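Local coordinates for protein cadherin-related family member 2 (Mus musculus, PDB 5CYX) that probably acts as an intermicrovillar adhesion molecule, its extracellular cadherin domains forming calcium-dependent complexes with CDHR5 on adjacent microvilli, at residues E215-P220 with D248-I253; T301-N306 with E313-M318; Y142-V147 with F158-N163; L183-C188 with Q204-S209; E233-G238 with I278-S283. All blocks are in the same frame, centred on the assembly; numbering follows the deposited sequence.

How the contacts relate
The chain comprises the first three extracellular cadherin repeats, arranged as an elongated rod, and the five contacts sample its second and third repeats. Contacts 3 and 4 come first along the chain, in the second repeat, their centres about 8 Å apart, joined through neighbouring strands 140-148 and 180-189 of one sheet. Contact 1 follows at the junction of repeats two and three, its segments alternating with those of contact 5. Contact 2 closes the series and meets contact 1 at a shared calcium, centres about 11 Å apart. Contact 5 lies about 25 Å from contact 2, centre to centre. Calcium thus bridges the two repeats at contacts 1 and 2, consistent with a stiffened rod.

Contact 1 of 5, residues E215-P220 with D248-I253; sequences EPDLDP and DSDKGI. With CA (calcium ion), chain E; CA (calcium ion), chain F.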
# COMPACT_ATOMS: atom_id res chain seq x y z
N GLU A 215 0.01 -23.27 -9.75
CA GLU A 215 -0.74 -23.99 -8.72
C GLU A 215 -1.95 -24.68 -9.34
O GLU A 215 -2.40 -24.28 -10.38
CB GLU A 215 -1.18 -23.03 -7.63
CG GLU A 215 -0.04 -22.48 -6.79
CD GLU A 215 -0.59 -21.55 -5.71
OE1 GLU A 215 -0.89 -20.35 -5.97
OE2 GLU A 215 -0.76 -22.02 -4.58
N PRO A 216 -2.43 -25.78 -8.73
CA PRO A 216 -3.44 -26.57 -9.40
C PRO A 216 -4.84 -25.95 -9.25
O PRO A 216 -5.51 -26.19 -8.26
CB PRO A 216 -3.34 -27.92 -8.73
CG PRO A 216 -2.79 -27.64 -7.36
CD PRO A 216 -1.89 -26.45 -7.53
N ASP A 217 -5.22 -25.12 -10.23
CA ASP A 217 -6.53 -24.49 -10.21
C ASP A 217 -7.20 -24.39 -11.58
O ASP A 217 -8.10 -23.60 -11.74
CB ASP A 217 -6.40 -23.07 -9.63
CG ASP A 217 -5.51 -22.15 -10.47
OD1 ASP A 217 -4.80 -22.58 -11.43
OD2 ASP A 217 -5.53 -20.96 -10.14
N LEU A 218 -6.75 -25.19 -12.54
CA LEU A 218 -7.39 -25.28 -13.81
C LEU A 218 -7.73 -26.74 -14.02
O LEU A 218 -6.90 -27.66 -13.75
CB LEU A 218 -6.46 -24.76 -14.90
CG LEU A 218 -6.13 -23.27 -14.84
CD1 LEU A 218 -5.05 -22.95 -15.84
CD2 LEU A 218 -7.38 -22.45 -15.16
N ASP A 219 -8.94 -26.98 -14.50
CA ASP A 219 -9.42 -28.34 -14.74
C ASP A 219 -8.71 -28.96 -15.96
O ASP A 219 -8.16 -28.23 -16.79
CB ASP A 219 -10.95 -28.36 -14.92
CG ASP A 219 -11.72 -28.16 -13.59
OD1 ASP A 219 -11.14 -28.31 -12.49
OD2 ASP A 219 -12.93 -27.87 -13.67
N PRO A 220 -8.72 -30.30 -16.07
CA PRO A 220 -8.22 -30.98 -17.27
C PRO A 220 -9.10 -30.81 -18.49
O PRO A 220 -10.30 -30.63 -18.35
CB PRO A 220 -8.23 -32.45 -16.85
CG PRO A 220 -9.35 -32.52 -15.88
CD PRO A 220 -9.26 -31.25 -15.08
N ASP A 248 -3.98 -32.11 -18.03
CA ASP A 248 -4.04 -31.05 -17.04
C ASP A 248 -3.73 -29.71 -17.71
O ASP A 248 -2.70 -29.57 -18.37
CB ASP A 248 -3.03 -31.37 -15.94
CG ASP A 248 -3.00 -30.37 -14.84
OD1 ASP A 248 -3.88 -29.48 -14.82
OD2 ASP A 248 -2.10 -30.48 -13.98
N SER A 249 -4.63 -28.73 -17.54
CA SER A 249 -4.42 -27.39 -18.10
C SER A 249 -3.36 -26.62 -17.36
O SER A 249 -2.83 -25.64 -17.88
CB SER A 249 -5.75 -26.61 -18.14
OG SER A 249 -6.67 -27.33 -18.89
N ASP A 250 -3.01 -27.05 -16.13
CA ASP A 250 -1.91 -26.44 -15.42
C ASP A 250 -0.60 -27.04 -15.97
O ASP A 250 -0.11 -28.11 -15.52
CB ASP A 250 -2.03 -26.63 -13.89
CG ASP A 250 -3.36 -26.13 -13.32
OD1 ASP A 250 -3.52 -24.94 -13.19
OD2 ASP A 250 -4.26 -26.95 -13.02
N LYS A 251 -0.00 -26.32 -16.92
CA LYS A 251 1.15 -26.82 -17.69
C LYS A 251 2.45 -26.80 -16.90
O LYS A 251 3.39 -27.41 -17.30
CB LYS A 251 1.34 -26.06 -19.02
CG LYS A 251 0.11 -25.99 -19.91
CD LYS A 251 -0.32 -27.36 -20.42
CE LYS A 251 -1.55 -27.22 -21.30
NZ LYS A 251 -2.23 -28.52 -21.49
N GLY A 252 2.50 -26.08 -15.79
CA GLY A 252 3.60 -26.15 -14.86
C GLY A 252 3.53 -27.34 -13.91
O GLY A 252 4.44 -27.54 -13.13
N ILE A 253 2.44 -28.08 -13.98
CA ILE A 253 2.14 -29.19 -13.12
C ILE A 253 2.03 -30.47 -13.92
O ILE A 253 2.72 -31.42 -13.59
CB ILE A 253 0.89 -28.92 -12.22
CG1 ILE A 253 1.21 -27.80 -11.22
CG2 ILE A 253 0.50 -30.14 -11.38
CD1 ILE A 253 -0.01 -27.11 -10.57
CA CA E . -2.63 -22.99 -12.26
CA CA F . -5.18 -28.93 -12.86
O HOH W 1 -3.05 -29.48 -11.69
O HOH W 2 -2.66 -21.27 -13.89
O HOH W 3 -6.41 -28.42 -10.68
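Asp250 sets its carboxylate between two calcium ions and gives one oxygen to each: Asp250 OD1 lies 2.3 Å from the calcium of chain E, Asp250 OD2 2.2 Å from that of chain F. Asp217 crosses Asp250 at about a right angle, their carboxylate planes 29° apart, and its OD1 joins Glu215 O on the first ion, which Glu116 and Asp214 also bind. Leu218 O and Asp248 OD1 share the second ion with Glu304 and two waters. The backbone fixes the bridge: Leu218 N donates to the syn lone pair of Asp250 OD2 at 3.1 Å, and Asp250 N bonds Asp248 OD1 at 2.9 Å in an Asx turn. Beside the metals, Ser249 OG donates to Asp219 O at 2.7 Å, while Ile253 CD1 meets Pro216 CD at 3.6 Å. This is the calcium-bound linker between cadherin repeats two and three. With Asp217 OD1 only 3.2 Å from Asp250 OD1, removing calcium would probably leave like charges facing each other and make the junction more flexible.

Contact 2 of 5, residues T301-N306 with E313-M318; sequences TATEKN and EAKASM. With CA (calcium ion), chain F.
Ala302 and Ala316 form a hydrogen-bonded antiparallel pair, flanked by the non-hydrogen-bonded pairs Thr301 with Ser317 and Thr303 with Lys315. The axes of strands 301-304 and 315-318 approach to 4.6 Å, with their directions 167° apart. Ala302 N reaches Ala316 O at 2.8 Å, Ala316 N returns to Ala302 O at 2.9 Å, and Glu304 N meets Ala314 O at 2.9 Å. These strands are the arms of the beta hairpin 295-304/315-324 in the third cadherin repeat, and strand 257-264 flanks the first arm through backbone bonds of Thr301 with Ser260 and of Thr303 with Thr258. On the face of Thr301, Thr303, Lys315 and Ser317, Thr303 OG1 lies 3.7 Å from Lys315 CG, the two side chains alongside and pointing the same way before the lysine bends off at its third torsion. Next to this, Ala314 CB rests 3.6 Å from Glu304 CD. Extended beyond CG (chi2 177°), Glu304 carries its carboxylate to the calcium of chain F and grips it with both oxygens, OE1 at 2.4 Å and OE2 at 2.5 Å. Leu218, Asp248 and Asp250 complete the site. One water donates to Glu304 O and Asn306 O and accepts from Ala314 N.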
# COMPACT_ATOMS: atom_id res chain seq x y z
N THR A 301 -15.52 -39.30 -17.75
CA THR A 301 -15.11 -38.27 -16.81
C THR A 301 -13.62 -38.49 -16.56
O THR A 301 -13.21 -39.61 -16.30
CB THR A 301 -15.89 -38.40 -15.49
OG1 THR A 301 -17.27 -38.13 -15.75
CG2 THR A 301 -15.39 -37.43 -14.44
N ALA A 302 -12.85 -37.41 -16.70
CA ALA A 302 -11.42 -37.39 -16.42
C ALA A 302 -11.24 -36.61 -15.14
O ALA A 302 -11.79 -35.55 -14.99
CB ALA A 302 -10.68 -36.72 -17.56
N THR A 303 -10.42 -37.13 -14.24
CA THR A 303 -10.20 -36.54 -12.93
C THR A 303 -8.68 -36.55 -12.67
O THR A 303 -8.02 -37.58 -12.82
CB THR A 303 -10.89 -37.38 -11.83
OG1 THR A 303 -12.26 -37.60 -12.17
CG2 THR A 303 -10.83 -36.70 -10.50
N GLU A 304 -8.15 -35.39 -12.28
CA GLU A 304 -6.76 -35.28 -11.89
C GLU A 304 -6.55 -36.09 -10.63
O GLU A 304 -7.47 -36.31 -9.86
CB GLU A 304 -6.35 -33.82 -11.70
CG GLU A 304 -6.35 -33.07 -13.03
CD GLU A 304 -6.03 -31.59 -12.94
OE1 GLU A 304 -5.48 -31.13 -11.94
OE2 GLU A 304 -6.27 -30.87 -13.92
N LYS A 305 -5.33 -36.55 -10.42
CA LYS A 305 -5.07 -37.42 -9.29
C LYS A 305 -5.01 -36.66 -7.99
O LYS A 305 -5.43 -37.17 -6.97
CB LYS A 305 -3.80 -38.23 -9.52
CG LYS A 305 -4.03 -39.37 -10.51
CD LYS A 305 -2.95 -40.46 -10.46
CE LYS A 305 -3.09 -41.38 -9.26
NZ LYS A 305 -1.95 -42.34 -9.22
N ASN A 306 -4.52 -35.43 -8.03
CA ASN A 306 -4.46 -34.59 -6.85
C ASN A 306 -5.59 -33.57 -6.85
O ASN A 306 -6.10 -33.18 -7.91
CB ASN A 306 -3.11 -33.87 -6.79
CG ASN A 306 -1.96 -34.86 -6.70
OD1 ASN A 306 -1.36 -35.25 -7.70
ND2 ASN A 306 -1.72 -35.35 -5.50
N GLU A 313 -11.98 -32.04 -6.38
CA GLU A 313 -11.62 -32.74 -7.61
C GLU A 313 -11.63 -31.82 -8.82
O GLU A 313 -12.53 -31.02 -9.00
CB GLU A 313 -12.56 -33.90 -7.87
CG GLU A 313 -12.52 -34.93 -6.78
CD GLU A 313 -13.18 -36.23 -7.17
OE1 GLU A 313 -14.10 -36.21 -8.01
OE2 GLU A 313 -12.76 -37.27 -6.63
N ALA A 314 -10.57 -31.95 -9.63
CA ALA A 314 -10.42 -31.24 -10.89
C ALA A 314 -10.79 -32.26 -11.94
O ALA A 314 -10.06 -33.24 -12.14
CB ALA A 314 -8.98 -30.78 -11.05
N LYS A 315 -11.92 -32.00 -12.60
CA LYS A 315 -12.59 -32.95 -13.49
C LYS A 315 -13.03 -32.30 -14.77
O LYS A 315 -13.21 -31.10 -14.84
CB LYS A 315 -13.86 -33.50 -12.85
CG LYS A 315 -13.69 -34.23 -11.52
CD LYS A 315 -15.03 -34.76 -11.02
CE LYS A 315 -15.90 -33.63 -10.48
NZ LYS A 315 -17.29 -34.10 -10.25
N ALA A 316 -13.28 -33.14 -15.76
CA ALA A 316 -13.98 -32.73 -16.98
C ALA A 316 -14.66 -33.96 -17.53
O ALA A 316 -14.26 -35.10 -17.23
CB ALA A 316 -13.03 -32.15 -18.01
N SER A 317 -15.70 -33.74 -18.33
CA SER A 317 -16.48 -34.85 -18.86
C SER A 317 -16.86 -34.66 -20.31
O SER A 317 -16.91 -33.54 -20.81
CB SER A 317 -17.73 -35.06 -18.02
OG SER A 317 -18.55 -33.92 -18.07
N MET A 318 -17.12 -35.77 -20.99
CA MET A 318 -17.71 -35.72 -22.31
C MET A 318 -18.23 -37.06 -22.72
O MET A 318 -17.89 -38.08 -22.10
CB MET A 318 -16.71 -35.25 -23.37
CG MET A 318 -15.58 -36.24 -23.63
SD MET A 318 -14.48 -35.34 -24.72
CE MET A 318 -13.76 -36.67 -25.60
CA CA F . -5.18 -28.93 -12.86
O HOH W 4 -8.81 -33.88 -8.81
O HOH W 3 -6.41 -28.42 -10.68
O HOH W 1 -3.05 -29.48 -11.69

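Contact 3 of 5, residues Y142-V147 with F158-N163; sequences YFIEKV and FRILEN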
# COMPACT_ATOMS: atom_id res chain seq x y z
N TYR A 142 11.53 5.22 -4.76
CA TYR A 142 11.67 4.12 -5.69
C TYR A 142 10.74 4.18 -6.88
O TYR A 142 9.62 4.65 -6.77
CB TYR A 142 11.39 2.80 -4.97
CG TYR A 142 12.33 2.61 -3.82
CD1 TYR A 142 12.03 3.13 -2.55
CD2 TYR A 142 13.52 1.89 -3.98
CE1 TYR A 142 12.92 2.95 -1.49
CE2 TYR A 142 14.40 1.72 -2.94
CZ TYR A 142 14.10 2.21 -1.70
OH TYR A 142 14.99 2.03 -0.67
N PHE A 143 11.18 3.61 -8.00
CA PHE A 143 10.42 3.64 -9.25
C PHE A 143 10.59 2.34 -10.00
O PHE A 143 11.70 1.78 -10.04
CB PHE A 143 10.90 4.76 -10.19
CG PHE A 143 10.87 6.07 -9.56
CD1 PHE A 143 9.71 6.87 -9.62
CD2 PHE A 143 11.97 6.52 -8.86
CE1 PHE A 143 9.69 8.11 -9.00
CE2 PHE A 143 11.95 7.74 -8.21
CZ PHE A 143 10.80 8.55 -8.29
N ILE A 144 9.49 1.86 -10.58
CA ILE A 144 9.50 0.77 -11.51
C ILE A 144 9.66 1.37 -12.89
O ILE A 144 8.76 2.05 -13.36
CB ILE A 144 8.22 -0.09 -11.46
CG1 ILE A 144 8.17 -0.84 -10.12
CG2 ILE A 144 8.19 -1.09 -12.62
CD1 ILE A 144 6.82 -1.47 -9.85
N GLU A 145 10.79 1.12 -13.53
CA GLU A 145 11.08 1.69 -14.86
C GLU A 145 10.46 0.88 -15.99
O GLU A 145 9.85 1.46 -16.89
CB GLU A 145 12.59 1.83 -15.09
CG GLU A 145 13.24 2.94 -14.27
CD GLU A 145 12.78 4.33 -14.68
OE1 GLU A 145 13.21 4.82 -15.76
OE2 GLU A 145 11.95 4.94 -13.93
N LYS A 146 10.63 -0.43 -15.96
CA LYS A 146 10.14 -1.30 -17.01
C LYS A 146 9.71 -2.65 -16.45
O LYS A 146 10.28 -3.11 -15.45
CB LYS A 146 11.23 -1.51 -18.09
CG LYS A 146 10.68 -2.06 -19.40
CD LYS A 146 11.55 -1.82 -20.63
CE LYS A 146 11.78 -0.32 -20.93
NZ LYS A 146 10.53 0.48 -21.12
N VAL A 147 8.73 -3.26 -17.09
CA VAL A 147 8.34 -4.64 -16.84
C VAL A 147 8.47 -5.42 -18.17
O VAL A 147 8.06 -4.94 -19.20
CB VAL A 147 6.93 -4.68 -16.24
CG1 VAL A 147 6.46 -6.08 -15.92
CG2 VAL A 147 6.90 -3.85 -14.98
N PHE A 158 2.28 -4.70 -10.93
CA PHE A 158 3.18 -4.50 -9.81
C PHE A 158 3.30 -3.04 -9.56
O PHE A 158 3.25 -2.27 -10.46
CB PHE A 158 4.58 -5.02 -10.09
CG PHE A 158 4.63 -6.46 -10.39
CD1 PHE A 158 4.46 -7.42 -9.38
CD2 PHE A 158 4.98 -6.91 -11.68
CE1 PHE A 158 4.57 -8.77 -9.65
CE2 PHE A 158 5.04 -8.26 -11.95
CZ PHE A 158 4.86 -9.19 -10.93
N ARG A 159 3.51 -2.68 -8.30
CA ARG A 159 3.69 -1.30 -7.93
C ARG A 159 4.64 -1.20 -6.75
O ARG A 159 4.73 -2.12 -5.97
CB ARG A 159 2.35 -0.69 -7.58
CG ARG A 159 1.57 -1.38 -6.44
CD ARG A 159 0.16 -0.73 -6.36
NE ARG A 159 -0.73 -1.31 -5.35
CZ ARG A 159 -0.62 -1.13 -4.01
NH1 ARG A 159 0.37 -0.42 -3.50
NH2 ARG A 159 -1.51 -1.68 -3.19
N ILE A 160 5.29 -0.07 -6.58
CA ILE A 160 6.32 0.04 -5.60
C ILE A 160 6.02 1.15 -4.62
O ILE A 160 5.47 2.19 -4.97
CB ILE A 160 7.72 0.19 -6.26
CG1 ILE A 160 8.78 -0.17 -5.24
CG2 ILE A 160 7.90 1.60 -6.82
CD1 ILE A 160 10.06 -0.72 -5.87
N LEU A 161 6.34 0.88 -3.38
CA LEU A 161 6.06 1.80 -2.25
C LEU A 161 7.32 2.58 -1.93
O LEU A 161 8.46 2.16 -2.25
CB LEU A 161 5.65 1.01 -0.99
CG LEU A 161 4.39 0.16 -1.00
CD1 LEU A 161 4.25 -0.58 0.34
CD2 LEU A 161 3.16 1.02 -1.26
N GLU A 162 7.14 3.66 -1.21
CA GLU A 162 8.23 4.51 -0.75
C GLU A 162 9.32 3.75 0.06
O GLU A 162 10.46 4.13 0.01
CB GLU A 162 7.64 5.66 0.07
CG GLU A 162 6.82 6.64 -0.78
CD GLU A 162 7.66 7.81 -1.26
OE1 GLU A 162 8.25 8.46 -0.37
OE2 GLU A 162 7.75 8.07 -2.49
N ASN A 163 8.94 2.71 0.83
CA ASN A 163 9.93 1.88 1.59
C ASN A 163 10.66 0.82 0.73
O ASN A 163 11.45 0.02 1.25
CB ASN A 163 9.24 1.14 2.74
CG ASN A 163 8.23 0.11 2.25
OD1 ASN A 163 7.90 0.04 1.08
ND2 ASN A 163 7.71 -0.67 3.16
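Tyr142 turns the edge of its ring, rather than a hydrogen-bonding group, to a backbone carbonyl, with CE1 3.1 Å from Glu162 O and that oxygen lying in the ring plane. Glu162 is modelled in two conformers, which makes the exact length less certain. The ring gets there with CG anti to the carbonyl carbon (chi1 -59°), and its hydroxyl bonds Ala129 N beyond the contact. An alanine in place of Tyr142 would remove that hydroxyl and ring, and would probably leave Ala129 N without this partner and a gap next to Glu162. The two segments belong to the two facing sheets of the second cadherin repeat's beta sandwich: the N-to-C directions of strands 142-147 and 158-160 are 145° apart, with axes no closer than 6.8 Å, a spacing filled by side chains. Ile160 lies between Tyr142 and Ile144. Its CG1 stands anti to the backbone N (chi1 -161°), sending Ile160 CD1 to 3.9 Å from Tyr142 CB, while Ile160 CG2 reaches Tyr142 O at 3.5 Å. Ile144 crosses Ile160 at a slant, Ile144 CG1 lying 4.0 Å from Ile160 CB, and presses its CD1 to 3.7 Å from Arg159 CA. The Arg159 side chain starts away from strand 142-147, and its NH2 bonds Gly121 O of a second subunit.

Contact 4 of 5, residues L183-C188 with Q204-S209; sequences LELKAC and QPVFVS
Glu184 and Phe207 lie side by side and point the same way, Glu184 CB meeting Phe207 CE2 at 3.7 Å and the carboxylate plane standing 42° from the ring. With CG anti to the backbone N (chi1 170°) and the chain extended, the glutamate also brings OE2 to 3.7 Å from Pro205 CB. A glycine in its place would remove this whole flank, and Phe207 would probably be freer to turn. On the other sheet face, Leu185 CB meets Val206 CG1 at 4.0 Å and Leu185 CD1 meets Val208 CG2 at 4.0 Å. Four backbone bonds set these positions: Leu183 and Val208 exchange two, as do Leu185 and Val206, the longest being Val206 N to Leu185 O at 3.1 Å. Farther out, Leu185 packs on Ile160 and Ile144, Leu183 on Phe158, and Cys188, at the end of the segment, is joined to Cys202 by a disulfide. The leucines and valines are thus buried in the core of the second cadherin repeat's sandwich, whereas the charged Glu184 sits on the partly exposed face.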
# COMPACT_ATOMS: atom_id res chain seq x y z
N LEU A 183 11.54 -7.02 -13.74
CA LEU A 183 11.27 -5.64 -13.44
C LEU A 183 12.60 -4.93 -13.41
O LEU A 183 13.55 -5.44 -12.78
CB LEU A 183 10.63 -5.50 -12.07
CG LEU A 183 9.18 -5.87 -11.83
CD1 LEU A 183 8.87 -7.31 -12.09
CD2 LEU A 183 8.87 -5.54 -10.37
N GLU A 184 12.67 -3.77 -14.05
CA GLU A 184 13.78 -2.86 -13.90
C GLU A 184 13.37 -1.72 -12.95
O GLU A 184 12.36 -1.09 -13.19
CB GLU A 184 14.17 -2.29 -15.26
CG GLU A 184 15.15 -1.16 -15.17
CD GLU A 184 15.59 -0.66 -16.53
OE1 GLU A 184 15.20 -1.22 -17.57
OE2 GLU A 184 16.39 0.28 -16.53
N LEU A 185 14.19 -1.43 -11.94
CA LEU A 185 13.90 -0.32 -10.98
C LEU A 185 15.00 0.69 -10.94
O LEU A 185 16.13 0.43 -11.39
CB LEU A 185 13.75 -0.82 -9.54
CG LEU A 185 13.18 -2.20 -9.32
CD1 LEU A 185 13.20 -2.50 -7.81
CD2 LEU A 185 11.77 -2.28 -9.83
N LYS A 186 14.68 1.86 -10.40
CA LYS A 186 15.70 2.77 -9.90
C LYS A 186 15.27 3.44 -8.60
O LYS A 186 14.13 3.34 -8.19
CB LYS A 186 16.14 3.81 -10.93
CG LYS A 186 15.02 4.74 -11.37
CD LYS A 186 15.51 5.90 -12.24
CE LYS A 186 14.37 6.93 -12.38
NZ LYS A 186 14.58 7.98 -13.43
N ALA A 187 16.24 4.06 -7.94
CA ALA A 187 16.02 4.80 -6.73
C ALA A 187 16.61 6.17 -6.96
O ALA A 187 17.72 6.26 -7.45
CB ALA A 187 16.69 4.10 -5.53
N CYS A 188 15.84 7.23 -6.66
CA CYS A 188 16.36 8.59 -6.66
C CYS A 188 16.23 9.19 -5.28
O CYS A 188 15.45 8.72 -4.45
CB CYS A 188 15.63 9.47 -7.68
SG CYS A 188 15.61 8.74 -9.34
N GLN A 204 22.09 3.49 -10.29
CA GLN A 204 22.19 2.64 -11.48
C GLN A 204 20.91 1.76 -11.53
O GLN A 204 20.34 1.47 -10.49
CB GLN A 204 23.49 1.78 -11.46
CG GLN A 204 23.57 0.69 -10.38
CD GLN A 204 24.86 -0.17 -10.46
OE1 GLN A 204 25.31 -0.55 -11.53
NE2 GLN A 204 25.43 -0.51 -9.30
N PRO A 205 20.51 1.30 -12.73
CA PRO A 205 19.38 0.37 -12.85
C PRO A 205 19.63 -0.89 -12.04
O PRO A 205 20.77 -1.35 -11.94
CB PRO A 205 19.39 -0.03 -14.35
CG PRO A 205 20.30 0.92 -15.01
CD PRO A 205 21.29 1.34 -13.98
N VAL A 206 18.54 -1.46 -11.53
CA VAL A 206 18.58 -2.71 -10.82
C VAL A 206 17.45 -3.57 -11.34
O VAL A 206 16.43 -3.04 -11.78
CB VAL A 206 18.48 -2.34 -9.31
CG1 VAL A 206 17.17 -2.77 -8.65
CG2 VAL A 206 19.74 -2.72 -8.58
N PHE A 207 17.62 -4.88 -11.31
CA PHE A 207 16.65 -5.81 -11.86
C PHE A 207 16.14 -6.87 -10.88
O PHE A 207 16.90 -7.42 -10.05
CB PHE A 207 17.27 -6.49 -13.09
CG PHE A 207 17.66 -5.52 -14.16
CD1 PHE A 207 18.91 -4.91 -14.14
CD2 PHE A 207 16.76 -5.19 -15.17
CE1 PHE A 207 19.29 -4.03 -15.15
CE2 PHE A 207 17.12 -4.31 -16.19
CZ PHE A 207 18.38 -3.72 -16.18
N VAL A 208 14.83 -7.10 -10.95
CA VAL A 208 14.17 -8.14 -10.16
C VAL A 208 13.48 -9.13 -11.07
O VAL A 208 12.50 -8.78 -11.78
CB VAL A 208 13.15 -7.55 -9.17
CG1 VAL A 208 12.62 -8.65 -8.24
CG2 VAL A 208 13.81 -6.46 -8.37
N SER A 209 13.99 -10.35 -11.02
CA SER A 209 13.46 -11.49 -11.74
C SER A 209 12.46 -12.24 -10.88
O SER A 209 12.82 -12.74 -9.81
CB SER A 209 14.59 -12.43 -12.11
OG SER A 209 15.51 -11.72 -12.92

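Contact 5 of 5, residues E233-G238 with I278-S283; sequences EDATLG and IFVNGS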
# COMPACT_ATOMS: atom_id res chain seq x y z
N GLU A 233 -20.09 -56.89 -32.61
CA GLU A 233 -21.06 -57.24 -31.55
C GLU A 233 -20.68 -58.52 -30.77
O GLU A 233 -21.24 -58.77 -29.72
CB GLU A 233 -22.48 -57.39 -32.11
CG GLU A 233 -22.72 -58.61 -33.00
CD GLU A 233 -24.17 -58.73 -33.45
OE1 GLU A 233 -25.05 -58.77 -32.57
OE2 GLU A 233 -24.43 -58.78 -34.68
N ASP A 234 -19.78 -59.32 -31.33
CA ASP A 234 -19.27 -60.54 -30.70
C ASP A 234 -17.90 -60.35 -30.05
O ASP A 234 -17.26 -61.32 -29.68
CB ASP A 234 -19.13 -61.63 -31.78
CG ASP A 234 -18.04 -61.30 -32.82
OD1 ASP A 234 -17.64 -60.10 -32.94
OD2 ASP A 234 -17.60 -62.24 -33.51
N ALA A 235 -17.43 -59.10 -29.96
CA ALA A 235 -16.15 -58.79 -29.34
C ALA A 235 -16.16 -59.27 -27.90
O ALA A 235 -17.14 -59.09 -27.19
CB ALA A 235 -15.86 -57.31 -29.40
N THR A 236 -15.06 -59.91 -27.50
CA THR A 236 -14.96 -60.54 -26.19
C THR A 236 -14.74 -59.54 -25.03
O THR A 236 -14.35 -58.40 -25.25
CB THR A 236 -13.75 -61.50 -26.18
OG1 THR A 236 -12.63 -60.80 -26.72
CG2 THR A 236 -14.00 -62.75 -27.02
N LEU A 237 -14.93 -60.02 -23.80
CA LEU A 237 -14.74 -59.23 -22.58
C LEU A 237 -13.30 -58.70 -22.57
O LEU A 237 -12.36 -59.47 -22.67
CB LEU A 237 -15.00 -60.12 -21.36
CG LEU A 237 -14.82 -59.56 -19.95
CD1 LEU A 237 -15.71 -58.35 -19.72
CD2 LEU A 237 -15.11 -60.63 -18.92
N GLY A 238 -13.14 -57.38 -22.48
CA GLY A 238 -11.82 -56.72 -22.48
C GLY A 238 -11.22 -56.23 -23.80
O GLY A 238 -10.10 -55.76 -23.82
N ILE A 278 -10.83 -47.48 -23.45
CA ILE A 278 -12.20 -47.92 -23.31
C ILE A 278 -12.33 -49.34 -23.84
O ILE A 278 -11.96 -49.63 -24.99
CB ILE A 278 -13.16 -46.98 -24.09
CG1 ILE A 278 -13.21 -45.60 -23.40
CG2 ILE A 278 -14.55 -47.60 -24.23
CD1 ILE A 278 -13.89 -44.51 -24.21
N PHE A 279 -12.86 -50.22 -23.01
CA PHE A 279 -12.94 -51.63 -23.31
C PHE A 279 -14.35 -52.21 -23.20
O PHE A 279 -15.21 -51.65 -22.50
CB PHE A 279 -11.97 -52.43 -22.44
CG PHE A 279 -12.15 -52.27 -20.94
CD1 PHE A 279 -12.98 -53.13 -20.23
CD2 PHE A 279 -11.44 -51.30 -20.24
CE1 PHE A 279 -13.12 -53.03 -18.84
CE2 PHE A 279 -11.59 -51.16 -18.86
CZ PHE A 279 -12.41 -52.04 -18.15
N VAL A 280 -14.54 -53.35 -23.87
CA VAL A 280 -15.78 -54.12 -23.78
C VAL A 280 -15.86 -54.75 -22.38
O VAL A 280 -14.94 -55.49 -21.97
CB VAL A 280 -15.85 -55.20 -24.89
CG1 VAL A 280 -16.96 -56.22 -24.60
CG2 VAL A 280 -16.03 -54.55 -26.26
N ASN A 281 -16.95 -54.47 -21.67
CA ASN A 281 -17.14 -54.85 -20.27
C ASN A 281 -18.41 -55.69 -20.05
O ASN A 281 -18.88 -55.89 -18.92
CB ASN A 281 -17.19 -53.55 -19.50
CG ASN A 281 -17.20 -53.73 -18.01
OD1 ASN A 281 -16.23 -54.29 -17.39
ND2 ASN A 281 -18.27 -53.22 -17.39
N GLY A 282 -18.98 -56.17 -21.15
CA GLY A 282 -20.23 -56.92 -21.11
C GLY A 282 -20.57 -57.49 -22.46
O GLY A 282 -19.95 -57.14 -23.47
N SER A 283 -21.54 -58.39 -22.48
CA SER A 283 -22.08 -58.90 -23.73
C SER A 283 -22.72 -57.76 -24.52
O SER A 283 -23.58 -57.05 -24.00
CB SER A 283 -23.10 -59.99 -23.44
OG SER A 283 -23.21 -60.83 -24.56
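Gly238 N donates to Val280 O at 2.7 Å with an N-H...O angle of 159°. Leu237 CD1 packs near the same oxygen, 3.7 Å from Val280 O, and also rests 3.8 Å from Asn281 C. The positive phi of Gly238 (93°) suits a residue without a side chain, because a beta carbon would collide with Leu237 O. Val280 provides the main apolar surface. With its CG1 anti to the backbone N, that methyl touches Thr236 O at 3.5 Å, while its other methyl, Val280 CG2, lies 4.2 Å from Ala235 CB. The loop therefore wraps round the valine, presenting two backbone carbonyls and one methyl to it. Phe279 CB lies 4.1 Å from Gly238 O. Nearby, Asn281 ND2 bonds Gly268 O. Segment 233-238 belongs to the loop between strands 228-231 and 240-248 of the third cadherin repeat. It meets the end of strand 277-280, which sits between strands 240-248 and 270-272 in their sheet, and backbone pairing of Val280 with Thr239 and of Ile278 with Val241 carries the contact on into strand 240-248.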